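Local coordinates for putative HopJ type III effector protein (Vibrio parahaemolyticus, PDB 2QM2) that is of unconfirmed function but belongs to the HopJ family of putative type III effectors, proteins probably delivered by a bacterial secretion system, at residues A35-N40 / S120-K125; A46-G51 / G62-F67. All blocks are in the same frame, centred on the assembly; numbering follows the deposited sequence.

Contact 1: residues A35-N40 / S120-K125; sequences AVIEDN and SALTAK
K125 starts with CG anti to its own carbonyl carbon (chi1 -77°), runs extended through chi2 and chi3 and bends at chi4, which carries the ammonium to the C-terminal part of helix 30-40. There NZ donates to E38 O at 3.0 Å, in the carbonyl plane and on a lone pair, with a C=O...NZ angle of 138°; a weak second bond reaches D39 O. The CH2 groups between lie along residues 38-40, CG near N40 C and CE near E38 O. The backbone of K125 adds a third link: its N donates to N40 O at 3.0 Å in a nearly straight bond (174° at the hydrogen), although the donor stands above the carbonyl plane and off the lone pair. Further in, I37 and L122 cross at about a right angle. I37 CG2 meets both methyls of L122, at 3.9 Å from CD2 and 4.1 Å from CD1, and F69 of helix 61-72 packs against both residues. The two segments thus join the C-terminal part of helix 30-40 to the chain terminus, strand 122-124 being paired with strand 41-43. A lysine cation beside two backbone carbonyls near the C-terminal end of helix 30-40 would probably interact favourably with the helix dipole, though K125 also bears the terminal carboxylate of the chain. E38 OE2, 5.4 Å from K125 NZ, could add only longer-range attraction, as could the carboxylate of D39, whose OD2 is hydrogen-bonded to M12 N.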
loop_
_atom_site.group_PDB
_atom_site.type_symbol
_atom_site.label_atom_id
_atom_site.label_comp_id
_atom_site.label_asym_id
_atom_site.label_seq_id
_atom_site.Cartn_x
_atom_site.Cartn_y
_atom_site.Cartn_z
ATOM N N ALA A 35 13.525 -13.288 -3.817
ATOM C CA ALA A 35 12.902 -14.498 -4.361
ATOM C C ALA A 35 11.397 -14.590 -4.234
ATOM O O ALA A 35 10.716 -14.896 -5.225
ATOM C CB ALA A 35 13.566 -15.787 -3.839
ATOM N N VAL A 36 10.872 -14.351 -3.030
ATOM C CA VAL A 36 9.450 -14.404 -2.813
ATOM C C VAL A 36 8.736 -13.472 -3.751
ATOM O O VAL A 36 7.700 -13.806 -4.250
ATOM C CB VAL A 36 9.011 -14.005 -1.366
ATOM C CG1 VAL A 36 7.544 -14.337 -1.157
ATOM C CG2 VAL A 36 9.768 -14.787 -0.398
ATOM N N ILE A 37 9.271 -12.275 -3.930
ATOM C CA ILE A 37 8.540 -11.255 -4.572
ATOM C C ILE A 37 8.561 -11.560 -6.069
ATOM O O ILE A 37 7.581 -11.349 -6.743
ATOM C CB ILE A 37 9.189 -9.818 -4.351
ATOM C CG1 ILE A 37 8.859 -9.264 -2.955
ATOM C CG2 ILE A 37 8.790 -8.865 -5.521
ATOM C CD1 ILE A 37 9.798 -8.109 -2.464
ATOM N N GLU A 38 9.708 -11.988 -6.580
ATOM C CA GLU A 38 9.851 -12.279 -8.010
ATOM C C GLU A 38 8.990 -13.504 -8.427
ATOM O O GLU A 38 8.371 -13.491 -9.491
ATOM C CB GLU A 38 11.340 -12.456 -8.371
ATOM C CG GLU A 38 11.673 -11.942 -9.776
ATOM C CD GLU A 38 11.417 -12.978 -10.841
ATOM O OE1 GLU A 38 10.997 -12.596 -11.969
ATOM O OE2 GLU A 38 11.639 -14.181 -10.548
ATOM N N ASP A 39 8.916 -14.518 -7.556
ATOM C CA ASP A 39 8.039 -15.705 -7.749
ATOM C C ASP A 39 6.529 -15.420 -7.606
ATOM O O ASP A 39 5.707 -16.215 -8.039
ATOM C CB ASP A 39 8.326 -16.762 -6.683
ATOM C CG ASP A 39 9.611 -17.512 -6.894
ATOM O OD1 ASP A 39 10.163 -17.538 -8.032
ATOM O OD2 ASP A 39 10.054 -18.121 -5.891
ATOM N N ASN A 40 6.161 -14.320 -6.964
ATOM C CA ASN A 40 4.758 -14.143 -6.582
ATOM C C ASN A 40 4.093 -12.893 -7.147
ATOM O O ASN A 40 2.884 -12.683 -6.968
ATOM C CB ASN A 40 4.598 -14.203 -5.053
ATOM C CG ASN A 40 4.827 -15.606 -4.500
ATOM O OD1 ASN A 40 3.959 -16.486 -4.578
ATOM N ND2 ASN A 40 5.995 -15.817 -3.936
ATOM N N SER A 120 1.614 1.662 -9.414
ATOM C CA SER A 120 1.752 0.388 -8.758
ATOM C C SER A 120 3.081 -0.271 -9.163
ATOM O O SER A 120 3.385 -0.369 -10.375
ATOM C CB SER A 120 0.575 -0.485 -9.124
ATOM O OG SER A 120 0.844 -1.818 -8.720
ATOM N N ALA A 121 3.890 -0.677 -8.182
ATOM C CA ALA A 121 5.132 -1.373 -8.552
ATOM C C ALA A 121 4.953 -2.890 -8.699
ATOM O O ALA A 121 5.640 -3.543 -9.503
ATOM C CB ALA A 121 6.258 -1.060 -7.607
ATOM N N LEU A 122 4.028 -3.434 -7.925
ATOM C CA LEU A 122 3.785 -4.842 -7.912
ATOM C C LEU A 122 2.316 -5.190 -8.112
ATOM O O LEU A 122 1.401 -4.393 -7.836
ATOM C CB LEU A 122 4.264 -5.476 -6.599
ATOM C CG LEU A 122 5.740 -5.464 -6.221
ATOM C CD1 LEU A 122 5.922 -5.996 -4.706
ATOM C CD2 LEU A 122 6.596 -6.167 -7.195
ATOM N N THR A 123 2.113 -6.415 -8.557
ATOM C CA THR A 123 0.804 -6.892 -8.762
ATOM C C THR A 123 0.916 -8.401 -8.638
ATOM O O THR A 123 1.863 -8.997 -9.153
ATOM C CB THR A 123 0.238 -6.360 -10.147
ATOM O OG1 THR A 123 -1.188 -6.363 -10.142
ATOM C CG2 THR A 123 0.756 -7.107 -11.353
ATOM N N ALA A 124 -0.028 -9.012 -7.917
ATOM C CA ALA A 124 0.053 -10.444 -7.632
ATOM C C ALA A 124 -0.051 -11.232 -8.918
ATOM O O ALA A 124 -0.797 -10.850 -9.819
ATOM C CB ALA A 124 -1.014 -10.867 -6.627
ATOM N N LYS A 125 0.730 -12.305 -9.033
ATOM C CA LYS A 125 0.566 -13.207 -10.174
ATOM C C LYS A 125 -0.754 -13.992 -10.006
ATOM O O LYS A 125 -1.450 -14.323 -10.983
ATOM C CB LYS A 125 1.735 -14.177 -10.304
ATOM C CG LYS A 125 3.008 -13.604 -10.901
ATOM C CD LYS A 125 3.958 -14.745 -11.197
ATOM C CE LYS A 125 5.362 -14.249 -11.493
ATOM N NZ LYS A 125 6.371 -15.238 -10.965
ATOM O OXT LYS A 125 -1.147 -14.287 -8.855
#

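Contact 2: residues A46-G51 / G62-F67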
loop_
_atom_site.group_PDB
_atom_site.type_symbol
_atom_site.label_atom_id
_atom_site.label_comp_id
_atom_site.label_asym_id
_atom_site.label_seq_id
_atom_site.Cartn_x
_atom_site.Cartn_y
_atom_site.Cartn_z
ATOM N N ALA A 46 8.398 1.681 -10.879
ATOM C CA ALA A 46 7.589 2.829 -10.469
ATOM C C ALA A 46 8.438 3.874 -9.741
ATOM O O ALA A 46 9.316 3.519 -8.985
ATOM C CB ALA A 46 6.420 2.356 -9.578
ATOM N N ALA A 47 8.207 5.160 -9.998
ATOM C CA ALA A 47 8.807 6.200 -9.202
ATOM C C ALA A 47 8.095 6.274 -7.855
ATOM O O ALA A 47 6.894 6.069 -7.756
ATOM C CB ALA A 47 8.759 7.578 -9.932
ATOM N N PHE A 48 8.827 6.566 -6.805
ATOM C CA PHE A 48 8.182 6.727 -5.503
ATOM C C PHE A 48 9.009 7.624 -4.648
ATOM O O PHE A 48 10.218 7.713 -4.825
ATOM C CB PHE A 48 7.958 5.393 -4.822
ATOM C CG PHE A 48 9.214 4.668 -4.436
ATOM C CD1 PHE A 48 10.000 4.025 -5.401
ATOM C CD2 PHE A 48 9.569 4.548 -3.089
ATOM C CE1 PHE A 48 11.151 3.296 -5.013
ATOM C CE2 PHE A 48 10.733 3.843 -2.710
ATOM C CZ PHE A 48 11.515 3.235 -3.664
ATOM N N THR A 49 8.364 8.346 -3.745
ATOM C CA THR A 49 9.123 9.136 -2.795
ATOM C C THR A 49 9.070 8.412 -1.462
ATOM O O THR A 49 8.174 7.614 -1.214
ATOM C CB THR A 49 8.726 10.674 -2.729
ATOM O OG1 THR A 49 7.925 10.961 -1.580
ATOM C CG2 THR A 49 8.002 11.109 -3.953
ATOM N N ASN A 50 10.056 8.657 -0.619
ATOM C CA ASN A 50 10.146 7.956 0.667
ATOM C C ASN A 50 10.802 8.933 1.614
ATOM O O ASN A 50 12.019 9.081 1.609
ATOM C CB ASN A 50 10.943 6.646 0.502
ATOM C CG ASN A 50 11.353 6.023 1.820
ATOM O OD1 ASN A 50 10.747 6.277 2.881
ATOM N ND2 ASN A 50 12.391 5.162 1.759
ATOM N N GLY A 51 9.955 9.590 2.401
ATOM C CA GLY A 51 10.286 10.831 3.091
ATOM C C GLY A 51 11.132 11.782 2.272
ATOM O O GLY A 51 10.637 12.430 1.368
ATOM N N GLY A 62 15.258 -2.642 -5.435
ATOM C CA GLY A 62 15.195 -3.486 -4.256
ATOM C C GLY A 62 14.192 -2.858 -3.326
ATOM O O GLY A 62 13.274 -3.503 -2.874
ATOM N N SER A 63 14.368 -1.560 -3.100
ATOM C CA SER A 63 13.582 -0.806 -2.144
ATOM C C SER A 63 12.184 -0.735 -2.653
ATOM O O SER A 63 11.220 -0.989 -1.908
ATOM C CB SER A 63 14.184 0.601 -1.991
ATOM O OG SER A 63 15.466 0.501 -1.360
ATOM N N CYS A 64 12.092 -0.477 -3.970
ATOM C CA CYS A 64 10.813 -0.328 -4.617
ATOM C C CYS A 64 10.007 -1.587 -4.343
ATOM O O CYS A 64 8.867 -1.551 -3.772
ATOM C CB CYS A 64 10.962 -0.091 -6.124
ATOM S SG CYS A 64 9.398 0.280 -6.854
ATOM N N LYS A 65 10.603 -2.717 -4.680
ATOM C CA LYS A 65 9.886 -3.979 -4.467
ATOM C C LYS A 65 9.519 -4.175 -2.970
ATOM O O LYS A 65 8.368 -4.459 -2.692
ATOM C CB LYS A 65 10.723 -5.098 -4.976
ATOM C CG LYS A 65 10.850 -5.142 -6.494
ATOM C CD LYS A 65 12.061 -5.993 -6.848
ATOM C CE LYS A 65 12.515 -5.716 -8.273
ATOM N NZ LYS A 65 12.252 -6.799 -9.213
ATOM N N ILE A 66 10.448 -3.982 -2.015
ATOM C CA ILE A 66 10.063 -4.211 -0.589
ATOM C C ILE A 66 8.925 -3.346 -0.099
ATOM O O ILE A 66 7.978 -3.859 0.436
ATOM C CB ILE A 66 11.238 -4.173 0.378
ATOM C CG1 ILE A 66 12.096 -5.428 0.125
ATOM C CG2 ILE A 66 10.721 -4.168 1.917
ATOM C CD1 ILE A 66 13.572 -5.244 0.387
ATOM N N PHE A 67 9.003 -2.020 -0.300
ATOM C CA PHE A 67 7.900 -1.200 0.090
ATOM C C PHE A 67 6.585 -1.594 -0.551
ATOM O O PHE A 67 5.595 -1.649 0.151
ATOM C CB PHE A 67 8.200 0.287 -0.137
ATOM C CG PHE A 67 9.406 0.754 0.593
ATOM C CD1 PHE A 67 10.454 1.354 -0.081
ATOM C CD2 PHE A 67 9.508 0.566 1.980
ATOM C CE1 PHE A 67 11.611 1.779 0.624
ATOM C CE2 PHE A 67 10.635 0.986 2.685
ATOM C CZ PHE A 67 11.686 1.618 1.995
#
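F48 and F67 cross at about a right angle where helix 61-72 packs on a three-stranded antiparallel sheet, an alpha/beta packing with the helix running across the central strand, 48-50. The two short axes approach to 10.5 Å, a gap bridged by side chains with no hydrogen bond between the segments. F48 has the largest share of the buried surface of any residue here. Its CG sits between the backbone N and the carbonyl carbon (chi1 66°), and the ring reaches the helix, where CE1 packs on C64 CB at 3.6 Å and CE2 on F67 CD1 at 3.6 Å, both obliquely. S63 CB comes to the ring edge near its plane, 4.1 Å from F48 CZ. With C64 SG anti to the backbone N, the sulfur lies 4.7 Å from the centroid of the F48 ring and 45° off the ring normal, an oblique Cys sulfur-aromatic contact. All six touching residues are buried. The aromatic cluster extends beyond the pair, since F48 stacks with F117 of strand 115-117, and F67 meets F107 of helix 102-110 edge-to-face. N50 also crosses F67 at about a right angle, the amide plane 64° from the ring. N50 ND2 donates to N103 O, which satisfies this buried donor, and N50 ND2 also lies 3.6 Å from F67 CZ.

Contacts 1 and 2 have centres 14 Å apart; contact 2 is buried, contact 1 partly so, and they meet at A121 and L122. Along the chain the order is 35-40, 46-51, 62-67, 120-125, so contact 2 is nested within the loop that contact 1 closes. Helix 61-72 is common ground: its 62-67 part faces the three-stranded sheet in contact 2, while A68 and F69 further along it meet the side chains of contact 1. The two contacts touch directly, A121 CB lying 3.5 Å from C64 SG and L122 CD1 3.5 Å from K65 O. Packing thus runs from the buried sheet-helix interface out to the C-terminus, tying early and late parts of the HopJ-family region together.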